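Local coordinates for protein Non-reducing end alpha-L-arabinofuranosidase BoGH43B (PDB 5JOZ) that hydrolyses terminal non-reducing alpha-L-arabinofuranoside residues from xyloglucan side branches, converting S units to X units during xyloglucan breakdown, at residues A[325-330]-A[393-398]; A[336-339]-A[345-348]; A[400-405]-A[411-416]; A[437-442]-A[448-453]; A[481-486]-A[496-501]. All blocks are in the same frame, centred on the assembly; numbering follows the deposited sequence.

Contact 1 (A[325-330]-A[393-398]); sequences FIRNPA and ADDKNH
Arg327 and Asp395 meet head on: their side chains come from opposite directions and are the two residues that touch across this contact. Guanidinium NH2 donates to Asp395 OD2 at 3.0 Å with an N-H...O angle of 157°, a salt bridge in which OD2 offers its syn lone pair and lies close to the guanidinium plane. The two planes are turned 49° from each other; only one direct N-H...O bond forms, and the second oxygen is reached through a water, 3.0 Å from Arg327 NH1 and 2.8 Å from Asp395 OD1. Arg327 gets there with a chain extended from CG to NE that carries the charge away from its own backbone.

The Arg327 side is the tightly held one. This residue is buried, NE donates to the carbonyl of Cys68 and NH1 to that of Asp356, while Asp395 OD1 is also paired with Arg392. The looser side is that of Asp395, which is partly exposed, and Lys396, which is exposed. Within the turn, Asp394 OD1 accepts from Lys396 N at 2.9 Å, an Asx turn, and Ala393 and Asp394 both face Asn397 in a classic beta bulge; from outside, Lys419 N bonds Asn397 OD1.

Strand 325-326 pairs with strand 35-36, so the contact ties a segment joined to the family 43 region to the turn between strands 389-392 and 397-406 of the concanavalin A-like sandwich. With arginines at both carboxylate oxygens, Asp395 probably stays ionised; shared between Arg327 and Arg392, it probably offsets part of their charge.

Contact 2 (A[336-339]-A[345-348]); sequences LTEK and LKGT
Glu338 and Lys346 carry this contact entirely through charge. The ionic part comes first: Lys346 NZ faces the end of the Glu338 carboxylate, 3.0 Å from OE2 in a salt bridge, while its bond to OE1 at 3.1 Å is weak. NZ approaches OE2 on the syn side, 23° out of the carboxylate plane, so the ammonium sits between the two oxygens but somewhat off their plane.

Conformation brings the charges together from opposite directions. Glu338 has CG anti to the backbone N (chi1 -172°) and an extended chain, whereas Lys346 stays extended as far as CE and then bends at its last torsion, chi4 76°, which turns NZ toward the glutamate.

Hydrogen bonds to the main chain hold the two ends. Ser335 OG accepts from Glu338 N, and Lys346 pairs through its main chain with Phe333, while its carbonyl accepts from Ser359 OG. The bridge links the loop between strands 334-335 and 343-345 to the residue just after the second strand, at the margin of the concanavalin A-like domain.

Glu338 OE2 has a second, long and weak ion pair with Arg344. Since Glu338 is exposed and Lys346 only partly buried, solvent probably screens the attraction, and the bridge is likely to contribute modestly.

Contact 3 (A[400-405]-A[411-416]); sequences DLLITE and VAMIRK
Asp400 and Arg415 form the polar end of this antiparallel pair. Arg415 NH2 donates to Asp400 OD2 at 2.9 Å (159°) in a salt bridge that uses the anti lone pair of OD2 and lies near the guanidinium plane, although carboxylate and guanidinium are tilted 65° apart. A bend at chi3 (61°) folds the arginine back over the neighbouring strand, where Leu402 CD1 sits over one face of the guanidinium, 3.8 Å from NH2. Further along the same face of the sheet, the methyls Thr404 CG2 and Val411 CG2 lie side by side at 3.6 Å, and Met413 CE closes on Thr404 CG2 at 3.8 Å.

Beneath these side chains the backbone sets the spacing: Asp400 with Arg415, Leu402 with Met413 and Thr404 with Val411 are hydrogen-bonded pairs, with Leu402 N and Met413 O only 2.7 Å apart.

Outside the pair, His398 ND1 bonds Asp400 OD1 and Glu386 OE2 forms a second salt bridge with Arg415 NH2. Replacing Asp400 with an asparagine would probably weaken the hold on Arg415, whose charge would then lean more on Glu386. On the other face, Leu401 and Ile414 pack against Phe449 of the opposing sheet. The arrangement is a beta hairpin, strands 397-406 and 409-418, forming part of one sheet of the concanavalin A-like beta sandwich.

Contact 4 (A[437-442]-A[448-453]); sequences ILSITA and TFEIKA
Strands 437-442 and 448-453 run antiparallel at 157°, their axes 4.8 Å apart, with hydrogen-bonded pairs Ile437-Lys452, Ser439-Glu450 and Thr441-Thr448. On the face of Ser439 and Thr441, Glu450 is gripped at one oxygen: Thr441 OG1 donates to its OE2 at 3.1 Å, on the syn lone pair, the two side chains crossing at about a right angle. An unusual chi2 of 96° curls the glutamate over this face, and Thr441 CG2 also packs 3.3 Å from OE2. The curl crowds OE1 against two acceptors that cannot bond it, 3.1 Å from Ser439 O and 3.0 Å from Thr448 O. An alanine here would remove the acceptor, and the Thr441 hydroxyl would probably lose its mate and be free to turn.

The two strands make a beta hairpin within the sheet of the concanavalin A-like sandwich that faces strands 389-392 and 397-406. Toward that sheet the contact is apolar. Ile440 CG1 lies 3.8 Å from Phe449 CD2, the two side chains running side by side, and Leu438 CD2 touches Ile451 CG2 at 3.7 Å. Phe449 itself reaches Val391, Tyr399, Leu401 and Ile414, and Leu438 and Ile440 both pack on Leu389. The face of Glu450 also carries Ile437, Thr448 and the exposed Lys452 and is partly open to solvent.

Contact 5 (A[481-486]-A[496-501]); sequences IGMYAS and ADFDWF. With CA (calcium ion), chain C.
Asp499 grips a calcium ion with two of its own atoms, the backbone O and the carboxylate OD1, each 2.4 Å from the metal. Two waters and the carbonyl oxygens of Asp313 and Gly341 complete the six ligands. Asp499 OD2 turns to Lys375 in a salt bridge.

Across the contact itself there is no hydrogen bond, for the strands 481-486 and 496-501 are 8.8 Å apart at their axes and belong to the two facing sheets. Met483 bridges the gap. Its CG stands over one face of the Phe498 ring, 3.8 Å from the centroid and 19° off the ring normal, a CH-pi contact, and SD follows over the same ring with 4.0 Å to the centroid, a Met-aromatic contact. The two side chains run antiparallel, overlapping along their lengths. Phe501 meets the same methionine obliquely, its CD2 3.7 Å from Met483 CG. Leu343, Leu345 and Leu389 also touch the Met483 side chain, and Trp323 packs edge-to-face on Phe501.

Asp499 faces the other way from the sandwich interior, while Phe498 and Phe501 of the same strand look inward. One strand thus joins ionic chemistry at a metal to dispersion and sulfur-aromatic packing, and calcium probably helps fix the strand that presents the two rings.

All five contacts lie in the concanavalin A-like domain, but at different depths. Contact 5 is the core, bridging the two sheets without a hydrogen bond, whereas contact 3 and contact 4 are hairpins, one in each sheet, stacked with their centres about 11 Å apart: Leu401 CD2 packs on Ser439 O, and Ile414 CD1 on Phe449 CD2. Backbone bonds dominate in both, with contact 3 the more buried. Contact 1 is a partly buried ion pair where the catalytic region meets the sandwich, contact 2 a surface one. Contact 1 shares strand 397-406 with contact 3, while Leu345 of contact 2 probably bonds Ala496 of contact 5.

Contact 1 (A[325-330]-A[393-398])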
# COMPACT_ATOMS: atom_id res chain seq x y z
N PHE A 325 -10.09 -4.91 -2.37
CA PHE A 325 -10.35 -6.09 -3.20
C PHE A 325 -9.08 -6.55 -3.91
O PHE A 325 -8.12 -5.79 -4.02
CB PHE A 325 -11.40 -5.75 -4.26
CG PHE A 325 -12.67 -5.25 -3.69
CD1 PHE A 325 -12.82 -3.90 -3.35
CD2 PHE A 325 -13.73 -6.12 -3.47
CE1 PHE A 325 -14.00 -3.42 -2.80
CE2 PHE A 325 -14.92 -5.64 -2.93
CZ PHE A 325 -15.05 -4.30 -2.59
N ILE A 326 -9.09 -7.79 -4.38
CA ILE A 326 -8.02 -8.35 -5.22
C ILE A 326 -8.40 -8.21 -6.71
O ILE A 326 -9.40 -8.78 -7.15
CB ILE A 326 -7.76 -9.82 -4.88
CG1 ILE A 326 -7.36 -9.96 -3.39
CG2 ILE A 326 -6.68 -10.36 -5.80
CD1 ILE A 326 -7.20 -11.39 -2.89
N ARG A 327 -7.60 -7.45 -7.47
CA ARG A 327 -7.86 -7.15 -8.90
C ARG A 327 -9.23 -6.50 -9.09
O ARG A 327 -9.68 -5.83 -8.17
CB ARG A 327 -7.65 -8.40 -9.75
CG ARG A 327 -6.29 -9.04 -9.48
CD ARG A 327 -5.91 -10.10 -10.50
NE ARG A 327 -4.69 -10.78 -10.09
CZ ARG A 327 -4.61 -11.68 -9.11
NH1 ARG A 327 -5.70 -12.08 -8.46
NH2 ARG A 327 -3.43 -12.21 -8.79
N ASN A 328 -9.88 -6.66 -10.24
CA ASN A 328 -11.15 -5.97 -10.53
C ASN A 328 -12.40 -6.73 -10.03
O ASN A 328 -12.79 -7.73 -10.64
CB ASN A 328 -11.25 -5.69 -12.02
CG ASN A 328 -10.12 -4.81 -12.52
OD1 ASN A 328 -9.22 -5.26 -13.24
ND2 ASN A 328 -10.13 -3.55 -12.10
N PRO A 329 -13.02 -6.27 -8.93
CA PRO A 329 -14.14 -7.02 -8.37
C PRO A 329 -15.44 -6.87 -9.16
O PRO A 329 -15.84 -5.76 -9.49
CB PRO A 329 -14.28 -6.41 -6.96
CG PRO A 329 -13.87 -5.00 -7.16
CD PRO A 329 -12.71 -5.09 -8.10
N ALA A 330 -16.11 -7.99 -9.44
CA ALA A 330 -17.48 -7.93 -9.96
C ALA A 330 -18.42 -7.64 -8.79
O ALA A 330 -18.43 -8.38 -7.80
CB ALA A 330 -17.86 -9.23 -10.65
N ALA A 393 -0.89 -12.97 2.45
CA ALA A 393 0.35 -12.35 1.98
C ALA A 393 0.32 -12.25 0.46
O ALA A 393 0.52 -11.18 -0.11
CB ALA A 393 1.54 -13.16 2.45
N ASP A 394 0.04 -13.36 -0.20
CA ASP A 394 -0.16 -13.38 -1.66
C ASP A 394 -1.02 -14.61 -2.03
O ASP A 394 -1.57 -15.26 -1.14
CB ASP A 394 1.19 -13.31 -2.41
CG ASP A 394 2.13 -14.48 -2.08
OD1 ASP A 394 1.66 -15.62 -1.98
OD2 ASP A 394 3.36 -14.26 -1.93
N ASP A 395 -1.13 -14.92 -3.32
CA ASP A 395 -1.97 -16.05 -3.79
C ASP A 395 -1.50 -17.43 -3.32
O ASP A 395 -2.29 -18.36 -3.28
CB ASP A 395 -2.07 -16.04 -5.33
CG ASP A 395 -2.82 -14.83 -5.87
OD1 ASP A 395 -3.51 -14.14 -5.08
OD2 ASP A 395 -2.74 -14.56 -7.10
N LYS A 396 -0.22 -17.56 -3.00
CA LYS A 396 0.39 -18.82 -2.57
C LYS A 396 0.64 -18.89 -1.07
O LYS A 396 1.07 -19.93 -0.58
CB LYS A 396 1.73 -19.03 -3.32
CG LYS A 396 1.59 -19.13 -4.84
CD LYS A 396 2.92 -19.15 -5.57
CE LYS A 396 2.69 -19.22 -7.08
NZ LYS A 396 3.94 -19.06 -7.89
N ASN A 397 0.42 -17.80 -0.33
CA ASN A 397 0.77 -17.75 1.09
C ASN A 397 -0.30 -16.99 1.88
O ASN A 397 -0.42 -15.77 1.79
CB ASN A 397 2.14 -17.11 1.27
CG ASN A 397 3.28 -18.02 0.78
OD1 ASN A 397 3.80 -18.86 1.52
ND2 ASN A 397 3.67 -17.84 -0.47
N HIS A 398 -1.08 -17.74 2.65
CA HIS A 398 -2.23 -17.19 3.36
C HIS A 398 -2.77 -18.18 4.37
O HIS A 398 -2.76 -19.39 4.11
CB HIS A 398 -3.35 -16.84 2.37
CG HIS A 398 -3.78 -17.98 1.49
ND1 HIS A 398 -4.81 -18.83 1.83
CD2 HIS A 398 -3.30 -18.42 0.30
CE1 HIS A 398 -4.97 -19.74 0.88
NE2 HIS A 398 -4.07 -19.51 -0.06
O HOH W 1 -5.97 -14.19 -6.38

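Contact 2 (A[336-339]-A[345-348])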
# COMPACT_ATOMS: atom_id res chain seq x y z
N LEU A 336 -24.01 -4.49 0.23
CA LEU A 336 -24.48 -3.86 1.47
C LEU A 336 -25.98 -3.51 1.41
O LEU A 336 -26.54 -2.99 2.39
CB LEU A 336 -23.66 -2.60 1.74
CG LEU A 336 -22.18 -2.81 2.09
CD1 LEU A 336 -21.39 -1.53 1.82
CD2 LEU A 336 -22.01 -3.26 3.53
N THR A 337 -26.62 -3.81 0.27
CA THR A 337 -28.03 -3.51 -0.01
C THR A 337 -28.98 -4.66 0.31
O THR A 337 -30.07 -4.46 0.82
CB THR A 337 -28.22 -3.26 -1.53
OG1 THR A 337 -27.28 -2.30 -1.97
CG2 THR A 337 -29.64 -2.78 -1.86
N GLU A 338 -28.53 -5.87 -0.04
CA GLU A 338 -29.36 -7.05 -0.20
C GLU A 338 -29.77 -7.65 1.15
O GLU A 338 -30.87 -8.20 1.29
CB GLU A 338 -28.58 -8.06 -1.03
CG GLU A 338 -29.33 -9.29 -1.47
CD GLU A 338 -28.54 -10.12 -2.48
OE1 GLU A 338 -27.90 -9.52 -3.39
OE2 GLU A 338 -28.56 -11.38 -2.37
N LYS A 339 -28.88 -7.57 2.14
CA LYS A 339 -29.24 -7.81 3.54
C LYS A 339 -28.80 -6.60 4.36
O LYS A 339 -27.71 -6.61 4.91
CB LYS A 339 -28.59 -9.10 4.05
CG LYS A 339 -28.91 -9.46 5.50
CD LYS A 339 -30.38 -9.81 5.71
CE LYS A 339 -30.71 -10.06 7.18
NZ LYS A 339 -29.98 -11.22 7.75
N LEU A 345 -21.34 -11.58 1.30
CA LEU A 345 -20.28 -12.07 0.43
C LEU A 345 -20.74 -13.36 -0.23
O LEU A 345 -21.11 -14.32 0.45
CB LEU A 345 -19.00 -12.29 1.26
CG LEU A 345 -17.67 -12.12 0.53
CD1 LEU A 345 -17.54 -10.73 -0.07
CD2 LEU A 345 -16.53 -12.40 1.50
N LYS A 346 -20.77 -13.36 -1.56
CA LYS A 346 -21.13 -14.55 -2.34
C LYS A 346 -19.86 -15.19 -2.91
O LYS A 346 -19.24 -14.67 -3.83
CB LYS A 346 -22.03 -14.17 -3.51
CG LYS A 346 -23.38 -13.60 -3.14
CD LYS A 346 -24.33 -13.71 -4.33
CE LYS A 346 -25.76 -13.35 -3.98
NZ LYS A 346 -25.95 -11.88 -3.85
N GLY A 347 -19.49 -16.33 -2.36
CA GLY A 347 -18.32 -17.04 -2.84
C GLY A 347 -18.60 -17.65 -4.19
O GLY A 347 -19.61 -18.32 -4.37
N THR A 348 -17.70 -17.41 -5.15
CA THR A 348 -17.81 -17.96 -6.49
C THR A 348 -16.87 -19.16 -6.58
O THR A 348 -16.24 -19.55 -5.59
CB THR A 348 -17.42 -16.90 -7.54
OG1 THR A 348 -16.02 -16.59 -7.43
CG2 THR A 348 -18.23 -15.63 -7.35

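Contact 3 (A[400-405]-A[411-416])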
# COMPACT_ATOMS: atom_id res chain seq x y z
N ASP A 400 -6.16 -19.35 6.42
CA ASP A 400 -7.60 -19.28 6.21
C ASP A 400 -8.39 -19.76 7.43
O ASP A 400 -8.37 -20.94 7.75
CB ASP A 400 -7.98 -20.16 5.01
CG ASP A 400 -7.41 -19.67 3.70
OD1 ASP A 400 -6.89 -18.53 3.63
OD2 ASP A 400 -7.48 -20.44 2.72
N LEU A 401 -9.10 -18.85 8.08
CA LEU A 401 -9.97 -19.21 9.20
C LEU A 401 -11.41 -19.27 8.67
O LEU A 401 -12.11 -18.25 8.65
CB LEU A 401 -9.82 -18.22 10.35
CG LEU A 401 -10.76 -18.41 11.54
CD1 LEU A 401 -10.60 -19.79 12.15
CD2 LEU A 401 -10.54 -17.32 12.57
N LEU A 402 -11.83 -20.46 8.25
CA LEU A 402 -13.08 -20.63 7.49
C LEU A 402 -14.09 -21.56 8.13
O LEU A 402 -13.73 -22.48 8.87
CB LEU A 402 -12.77 -21.17 6.09
CG LEU A 402 -11.69 -20.42 5.31
CD1 LEU A 402 -11.39 -21.12 3.99
CD2 LEU A 402 -12.07 -18.97 5.07
N ILE A 403 -15.37 -21.30 7.83
CA ILE A 403 -16.48 -22.18 8.11
C ILE A 403 -16.73 -22.98 6.85
O ILE A 403 -16.85 -22.40 5.77
CB ILE A 403 -17.77 -21.40 8.43
CG1 ILE A 403 -17.58 -20.52 9.65
CG2 ILE A 403 -18.95 -22.36 8.63
CD1 ILE A 403 -18.68 -19.51 9.85
N THR A 404 -16.82 -24.30 7.01
CA THR A 404 -17.06 -25.24 5.91
C THR A 404 -17.80 -26.49 6.43
O THR A 404 -18.25 -26.50 7.60
CB THR A 404 -15.72 -25.63 5.22
OG1 THR A 404 -15.97 -26.46 4.08
CG2 THR A 404 -14.80 -26.36 6.17
N GLU A 405 -17.94 -27.51 5.59
CA GLU A 405 -18.62 -28.76 5.95
C GLU A 405 -17.62 -29.90 5.78
O GLU A 405 -16.98 -30.02 4.74
CB GLU A 405 -19.86 -28.98 5.07
CG GLU A 405 -20.85 -30.04 5.58
CD GLU A 405 -21.82 -29.53 6.65
OE1 GLU A 405 -22.59 -30.35 7.18
OE2 GLU A 405 -21.83 -28.32 6.98
N VAL A 411 -18.15 -27.08 10.40
CA VAL A 411 -16.93 -26.94 11.20
C VAL A 411 -16.28 -25.57 11.01
O VAL A 411 -16.50 -24.89 10.00
CB VAL A 411 -15.88 -28.03 10.83
CG1 VAL A 411 -16.47 -29.42 10.98
CG2 VAL A 411 -15.34 -27.84 9.42
N ALA A 412 -15.46 -25.20 11.99
CA ALA A 412 -14.53 -24.08 11.85
C ALA A 412 -13.17 -24.67 11.55
O ALA A 412 -12.76 -25.65 12.18
CB ALA A 412 -14.49 -23.27 13.13
N MET A 413 -12.47 -24.09 10.58
CA MET A 413 -11.22 -24.62 10.06
C MET A 413 -10.16 -23.51 10.00
O MET A 413 -10.42 -22.45 9.45
CB MET A 413 -11.45 -25.21 8.66
CG MET A 413 -10.20 -25.69 7.93
SD MET A 413 -10.49 -26.54 6.37
CE MET A 413 -11.24 -25.24 5.39
N ILE A 414 -8.99 -23.77 10.58
CA ILE A 414 -7.77 -23.00 10.29
C ILE A 414 -6.98 -23.84 9.29
O ILE A 414 -6.70 -25.00 9.55
CB ILE A 414 -6.91 -22.62 11.54
CG1 ILE A 414 -5.65 -21.83 11.13
CG2 ILE A 414 -6.47 -23.82 12.37
CD1 ILE A 414 -5.93 -20.59 10.32
N ARG A 415 -6.66 -23.26 8.14
CA ARG A 415 -5.95 -23.98 7.09
C ARG A 415 -4.81 -23.12 6.58
O ARG A 415 -5.01 -22.02 6.08
CB ARG A 415 -6.91 -24.32 5.96
CG ARG A 415 -6.33 -25.27 4.90
CD ARG A 415 -7.33 -25.48 3.78
NE ARG A 415 -7.64 -24.21 3.11
CZ ARG A 415 -8.67 -23.99 2.29
NH1 ARG A 415 -9.56 -24.95 2.01
NH2 ARG A 415 -8.82 -22.79 1.76
N LYS A 416 -3.60 -23.66 6.70
CA LYS A 416 -2.38 -22.93 6.41
C LYS A 416 -1.84 -23.34 5.04
O LYS A 416 -1.50 -24.49 4.84
CB LYS A 416 -1.34 -23.21 7.51
CG LYS A 416 -1.88 -23.04 8.93
CD LYS A 416 -0.83 -23.38 9.97
CE LYS A 416 -1.47 -23.63 11.33
NZ LYS A 416 -0.48 -24.11 12.34
O HOH W 2 -5.17 -22.02 3.33

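Contact 4 (A[437-442]-A[448-453])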
# COMPACT_ATOMS: atom_id res chain seq x y z
N ILE A 437 -18.62 -16.13 15.58
CA ILE A 437 -17.65 -15.07 15.68
C ILE A 437 -16.32 -15.71 15.40
O ILE A 437 -15.89 -16.59 16.15
CB ILE A 437 -17.62 -14.41 17.07
CG1 ILE A 437 -18.98 -13.75 17.36
CG2 ILE A 437 -16.47 -13.40 17.14
CD1 ILE A 437 -19.11 -13.18 18.76
N LEU A 438 -15.69 -15.27 14.31
CA LEU A 438 -14.36 -15.70 13.94
C LEU A 438 -13.41 -14.61 14.34
O LEU A 438 -13.70 -13.44 14.13
CB LEU A 438 -14.26 -15.93 12.44
CG LEU A 438 -15.11 -17.04 11.85
CD1 LEU A 438 -14.86 -17.07 10.36
CD2 LEU A 438 -14.80 -18.40 12.46
N SER A 439 -12.26 -15.00 14.88
CA SER A 439 -11.37 -14.06 15.54
C SER A 439 -9.91 -14.38 15.21
O SER A 439 -9.50 -15.55 15.20
CB SER A 439 -11.66 -14.09 17.04
OG SER A 439 -11.39 -12.85 17.65
N ILE A 440 -9.13 -13.35 14.88
CA ILE A 440 -7.69 -13.46 14.65
C ILE A 440 -7.02 -12.42 15.50
O ILE A 440 -7.34 -11.24 15.40
CB ILE A 440 -7.30 -13.19 13.19
CG1 ILE A 440 -8.02 -14.17 12.25
CG2 ILE A 440 -5.78 -13.27 13.02
CD1 ILE A 440 -8.10 -13.67 10.83
N THR A 441 -6.09 -12.86 16.35
CA THR A 441 -5.32 -11.96 17.19
C THR A 441 -3.86 -12.09 16.76
O THR A 441 -3.43 -13.15 16.29
CB THR A 441 -5.50 -12.27 18.69
OG1 THR A 441 -4.82 -13.48 19.03
CG2 THR A 441 -6.97 -12.39 19.04
N ALA A 442 -3.11 -11.01 16.93
CA ALA A 442 -1.76 -10.94 16.40
C ALA A 442 -0.78 -10.35 17.39
O ALA A 442 -1.10 -9.45 18.15
CB ALA A 442 -1.76 -10.13 15.12
N THR A 448 -2.91 -15.92 16.28
CA THR A 448 -3.71 -16.92 16.97
C THR A 448 -5.15 -16.82 16.47
O THR A 448 -5.68 -15.72 16.33
CB THR A 448 -3.64 -16.76 18.49
OG1 THR A 448 -2.26 -16.79 18.89
CG2 THR A 448 -4.38 -17.89 19.22
N PHE A 449 -5.76 -17.97 16.18
CA PHE A 449 -7.07 -18.09 15.53
C PHE A 449 -8.09 -18.70 16.50
O PHE A 449 -7.85 -19.78 17.04
CB PHE A 449 -6.94 -18.97 14.29
CG PHE A 449 -5.96 -18.46 13.29
CD1 PHE A 449 -4.62 -18.84 13.34
CD2 PHE A 449 -6.37 -17.58 12.28
CE1 PHE A 449 -3.70 -18.35 12.42
CE2 PHE A 449 -5.46 -17.10 11.34
CZ PHE A 449 -4.12 -17.48 11.41
N GLU A 450 -9.23 -18.01 16.68
CA GLU A 450 -10.23 -18.34 17.70
C GLU A 450 -11.65 -18.30 17.13
O GLU A 450 -11.92 -17.55 16.19
CB GLU A 450 -10.14 -17.37 18.90
CG GLU A 450 -8.74 -17.23 19.52
CD GLU A 450 -7.91 -16.02 19.03
OE1 GLU A 450 -8.23 -15.42 17.97
OE2 GLU A 450 -6.93 -15.66 19.72
N ILE A 451 -12.56 -19.09 17.72
CA ILE A 451 -13.96 -19.17 17.31
C ILE A 451 -14.90 -19.13 18.51
O ILE A 451 -14.54 -19.56 19.61
CB ILE A 451 -14.23 -20.44 16.46
CG1 ILE A 451 -13.99 -21.71 17.29
CG2 ILE A 451 -13.36 -20.43 15.21
CD1 ILE A 451 -14.05 -23.01 16.52
N LYS A 452 -16.10 -18.59 18.29
CA LYS A 452 -17.17 -18.61 19.29
C LYS A 452 -18.56 -18.80 18.63
O LYS A 452 -18.92 -18.11 17.67
CB LYS A 452 -17.16 -17.33 20.15
CG LYS A 452 -18.23 -17.35 21.24
CD LYS A 452 -18.12 -16.20 22.21
CE LYS A 452 -18.95 -16.47 23.46
NZ LYS A 452 -18.83 -15.36 24.44
N ALA A 453 -19.32 -19.74 19.18
CA ALA A 453 -20.72 -19.92 18.85
C ALA A 453 -21.42 -20.51 20.08
O ALA A 453 -20.79 -20.71 21.12
CB ALA A 453 -20.88 -20.85 17.65

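Contact 5 (A[481-486]-A[496-501])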
# COMPACT_ATOMS: atom_id res chain seq x y z
N ILE A 481 -5.73 -8.53 6.10
CA ILE A 481 -6.67 -9.40 6.81
C ILE A 481 -8.03 -9.06 6.24
O ILE A 481 -8.38 -7.89 6.14
CB ILE A 481 -6.58 -9.20 8.33
CG1 ILE A 481 -5.15 -9.55 8.77
CG2 ILE A 481 -7.61 -10.06 9.07
CD1 ILE A 481 -4.92 -9.67 10.26
N GLY A 482 -8.78 -10.09 5.82
CA GLY A 482 -10.04 -9.87 5.13
C GLY A 482 -11.09 -10.96 5.21
O GLY A 482 -10.79 -12.12 5.49
N MET A 483 -12.32 -10.56 4.91
CA MET A 483 -13.46 -11.47 4.77
C MET A 483 -13.33 -12.18 3.43
O MET A 483 -12.83 -11.61 2.46
CB MET A 483 -14.77 -10.68 4.83
CG MET A 483 -14.97 -9.98 6.16
SD MET A 483 -16.25 -8.71 6.17
CE MET A 483 -15.45 -7.42 5.21
N TYR A 484 -13.78 -13.43 3.39
CA TYR A 484 -13.55 -14.30 2.24
C TYR A 484 -14.66 -15.34 2.10
O TYR A 484 -15.15 -15.85 3.10
CB TYR A 484 -12.20 -15.00 2.41
CG TYR A 484 -11.82 -15.94 1.30
CD1 TYR A 484 -11.55 -15.46 0.02
CD2 TYR A 484 -11.69 -17.32 1.52
CE1 TYR A 484 -11.17 -16.31 -1.01
CE2 TYR A 484 -11.31 -18.19 0.49
CZ TYR A 484 -11.05 -17.67 -0.77
OH TYR A 484 -10.68 -18.48 -1.81
N ALA A 485 -15.02 -15.62 0.85
CA ALA A 485 -15.90 -16.72 0.49
C ALA A 485 -15.46 -17.36 -0.84
O ALA A 485 -15.13 -16.66 -1.78
CB ALA A 485 -17.33 -16.21 0.37
N SER A 486 -15.47 -18.68 -0.92
CA SER A 486 -15.17 -19.39 -2.16
C SER A 486 -15.79 -20.79 -2.17
O SER A 486 -15.78 -21.48 -1.14
CB SER A 486 -13.66 -19.48 -2.37
OG SER A 486 -13.32 -20.27 -3.50
N ALA A 496 -22.50 -15.67 2.51
CA ALA A 496 -21.92 -15.49 3.84
C ALA A 496 -22.19 -14.04 4.26
O ALA A 496 -21.73 -13.12 3.60
CB ALA A 496 -20.43 -15.77 3.81
N ASP A 497 -22.94 -13.86 5.34
CA ASP A 497 -23.36 -12.54 5.80
C ASP A 497 -22.55 -12.14 7.02
O ASP A 497 -22.59 -12.80 8.05
CB ASP A 497 -24.84 -12.56 6.18
CG ASP A 497 -25.76 -12.70 4.96
OD1 ASP A 497 -25.31 -12.55 3.80
OD2 ASP A 497 -26.96 -12.95 5.15
N PHE A 498 -21.80 -11.05 6.88
CA PHE A 498 -20.97 -10.51 7.96
C PHE A 498 -21.71 -9.34 8.58
O PHE A 498 -21.85 -8.30 7.95
CB PHE A 498 -19.62 -10.07 7.41
CG PHE A 498 -18.78 -11.20 6.90
CD1 PHE A 498 -19.00 -11.73 5.64
CD2 PHE A 498 -17.81 -11.77 7.69
CE1 PHE A 498 -18.25 -12.78 5.17
CE2 PHE A 498 -17.04 -12.83 7.23
CZ PHE A 498 -17.25 -13.33 5.97
N ASP A 499 -22.18 -9.53 9.80
CA ASP A 499 -22.93 -8.51 10.52
C ASP A 499 -22.01 -7.36 10.92
O ASP A 499 -22.38 -6.19 10.81
CB ASP A 499 -23.58 -9.13 11.76
CG ASP A 499 -24.66 -8.26 12.38
OD1 ASP A 499 -24.98 -7.18 11.83
OD2 ASP A 499 -25.21 -8.67 13.42
N TRP A 500 -20.82 -7.68 11.39
CA TRP A 500 -19.84 -6.65 11.71
C TRP A 500 -18.42 -7.19 11.62
O TRP A 500 -18.22 -8.39 11.46
CB TRP A 500 -20.12 -6.03 13.08
CG TRP A 500 -20.38 -7.00 14.22
CD1 TRP A 500 -21.59 -7.31 14.76
CD2 TRP A 500 -19.41 -7.74 14.96
NE1 TRP A 500 -21.44 -8.21 15.78
CE2 TRP A 500 -20.11 -8.48 15.94
CE3 TRP A 500 -18.01 -7.84 14.91
CZ2 TRP A 500 -19.46 -9.32 16.86
CZ3 TRP A 500 -17.36 -8.68 15.82
CH2 TRP A 500 -18.09 -9.42 16.77
N PHE A 501 -17.46 -6.27 11.69
CA PHE A 501 -16.03 -6.56 11.62
C PHE A 501 -15.30 -5.56 12.51
O PHE A 501 -15.36 -4.35 12.26
CB PHE A 501 -15.54 -6.42 10.17
CG PHE A 501 -14.14 -6.95 9.94
CD1 PHE A 501 -13.02 -6.22 10.36
CD2 PHE A 501 -13.94 -8.16 9.27
CE1 PHE A 501 -11.74 -6.71 10.13
CE2 PHE A 501 -12.66 -8.64 9.04
CZ PHE A 501 -11.56 -7.92 9.47
CA CA C . -24.35 -4.93 11.23
O HOH W 3 -23.55 -4.59 13.47
O HOH W 4 -26.17 -3.39 11.66